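Side-chain contact in superoxide dismutase (Chaetomium thermophilum, PDB 4BR6), which converts superoxide to hydrogen peroxide and oxygen at a manganese centre, probably protecting cells from these radicals: residues A139-A144 / G151-L156. Residues are numbered along the deposited sequence; the frame is centred on the assembly and turned at random.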
loop_
_atom_site.group_PDB
_atom_site.type_symbol
_atom_site.label_atom_id
_atom_site.label_comp_id
_atom_site.label_asym_id
_atom_site.label_seq_id
_atom_site.Cartn_x
_atom_site.Cartn_y
_atom_site.Cartn_z
ATOM N N ALA B 139 3.755 19.806 -11.091
ATOM C CA ALA B 139 3.456 19.479 -9.704
ATOM C C ALA B 139 4.601 18.708 -9.069
ATOM O O ALA B 139 5.491 18.205 -9.760
ATOM C CB ALA B 139 2.153 18.680 -9.601
ATOM N N ILE B 140 4.576 18.631 -7.744
ATOM C CA ILE B 140 5.499 17.785 -7.002
ATOM C C ILE B 140 4.722 16.546 -6.541
ATOM O O ILE B 140 3.691 16.667 -5.888
ATOM C CB ILE B 140 6.089 18.557 -5.789
ATOM C CG1 ILE B 140 6.927 19.737 -6.278
ATOM C CG2 ILE B 140 6.930 17.636 -4.889
ATOM C CD1 ILE B 140 7.062 20.856 -5.259
ATOM N N VAL B 141 5.195 15.361 -6.913
ATOM C CA VAL B 141 4.583 14.132 -6.442
ATOM C C VAL B 141 5.628 13.349 -5.687
ATOM O O VAL B 141 6.822 13.592 -5.850
ATOM C CB VAL B 141 4.028 13.271 -7.592
ATOM C CG1 VAL B 141 2.948 14.053 -8.359
ATOM C CG2 VAL B 141 5.159 12.802 -8.527
ATOM N N THR B 142 5.164 12.406 -4.872
ATOM C CA THR B 142 6.036 11.468 -4.197
ATOM C C THR B 142 5.678 10.050 -4.658
ATOM O O THR B 142 4.534 9.774 -5.027
ATOM C CB THR B 142 5.897 11.590 -2.680
ATOM O OG1 THR B 142 4.521 11.443 -2.317
ATOM C CG2 THR B 142 6.403 12.947 -2.222
ATOM N N ARG B 143 6.662 9.163 -4.664
ATOM C CA ARG B 143 6.428 7.761 -4.984
ATOM C C ARG B 143 7.097 6.907 -3.921
ATOM O O ARG B 143 8.192 7.229 -3.470
ATOM C CB ARG B 143 6.980 7.440 -6.376
ATOM C CG ARG B 143 6.250 8.164 -7.490
ATOM C CD ARG B 143 4.945 7.458 -7.836
ATOM N NE ARG B 143 4.195 8.119 -8.901
ATOM C CZ ARG B 143 3.355 9.141 -8.720
ATOM N NH1 ARG B 143 3.158 9.660 -7.518
ATOM N NH2 ARG B 143 2.709 9.656 -9.755
ATOM N N ALA B 144 6.437 5.824 -3.512
ATOM C CA ALA B 144 7.005 4.918 -2.518
ATOM C C ALA B 144 7.971 3.961 -3.207
ATOM O O ALA B 144 7.728 3.515 -4.325
ATOM C CB ALA B 144 5.908 4.130 -1.811
ATOM N N GLY B 151 1.772 7.337 -16.785
ATOM C CA GLY B 151 0.406 7.695 -17.126
ATOM C C GLY B 151 0.222 9.184 -17.381
ATOM O O GLY B 151 0.840 9.764 -18.272
ATOM N N GLN B 152 -0.630 9.806 -16.579
ATOM C CA GLN B 152 -1.019 11.201 -16.770
ATOM C C GLN B 152 0.135 12.170 -16.557
ATOM O O GLN B 152 0.075 13.325 -16.989
ATOM C CB GLN B 152 -2.147 11.554 -15.788
ATOM C CG GLN B 152 -2.899 12.837 -16.100
ATOM C CD GLN B 152 -3.654 12.758 -17.400
ATOM O OE1 GLN B 152 -3.958 11.674 -17.884
ATOM N NE2 GLN B 152 -3.971 13.908 -17.972
ATOM N N LEU B 153 1.171 11.704 -15.864
ATOM C CA LEU B 153 2.286 12.551 -15.471
ATOM C C LEU B 153 3.605 12.060 -16.039
ATOM O O LEU B 153 3.864 10.858 -16.105
ATOM C CB LEU B 153 2.396 12.607 -13.955
ATOM C CG LEU B 153 1.248 13.290 -13.224
ATOM C CD1 LEU B 153 1.612 13.330 -11.758
ATOM C CD2 LEU B 153 0.994 14.676 -13.779
ATOM N N VAL B 154 4.440 13.017 -16.428
ATOM C CA VAL B 154 5.729 12.729 -17.039
ATOM C C VAL B 154 6.804 13.266 -16.098
ATOM O O VAL B 154 6.752 14.430 -15.701
ATOM C CB VAL B 154 5.857 13.398 -18.433
ATOM C CG1 VAL B 154 7.101 12.884 -19.149
ATOM C CG2 VAL B 154 4.594 13.151 -19.285
ATOM N N PRO B 155 7.767 12.425 -15.712
ATOM C CA PRO B 155 8.754 12.950 -14.760
ATOM C C PRO B 155 9.778 13.871 -15.442
ATOM O O PRO B 155 10.182 13.581 -16.567
ATOM C CB PRO B 155 9.415 11.679 -14.215
ATOM C CG PRO B 155 9.245 10.657 -15.316
ATOM C CD PRO B 155 7.955 10.987 -15.986
ATOM N N LEU B 156 10.192 14.945 -14.771
ATOM C CA LEU B 156 11.129 15.903 -15.350
ATOM C C LEU B 156 12.401 16.019 -14.507
ATOM O O LEU B 156 13.482 16.273 -15.019
ATOM C CB LEU B 156 10.483 17.283 -15.459
ATOM C CG LEU B 156 9.255 17.456 -16.344
ATOM C CD1 LEU B 156 8.950 18.944 -16.461
ATOM C CD2 LEU B 156 9.414 16.815 -17.732
#
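Across the three-stranded antiparallel sheet of the C-terminal domain of an iron/manganese superoxide dismutase, Val141 on outer strand 138-144 meets Leu153 at the start of the other outer strand, 153-160. The middle strand 125-132 runs between them and bonds to both backbones, Val141 with Trp128 and Val154 with Lys131, so the two segments stay well apart: the closest CA atoms, those of Val141 and Pro155, are 9.4 Å from each other. Side chains on one side of the sheet bridge that width. Leu153 sends CD1 over to Val141 CG1, 3.7 Å away, and the two side chains pass in opposite senses. Val141 CG1 stands anti to the carbonyl carbon, beside the backbone N (chi1 -61°), and this rotation turns CG2 toward Arg143, two residues along the strand. CG2 lies over one face of the guanidinium, 3.7 Å from its plane and nearer its edge than its centre. Leu153 CD1 approaches the same group obliquely, 4.3 Å from Arg143 NH2. Two backbone oxygens hold this guanidinium: NE bonds to Pro148 O in the connecting loop, while NH1 folds back onto its own strand, reaching Thr142 O at 2.8 Å from above the carbonyl plane, with an N-H...O angle of 143°.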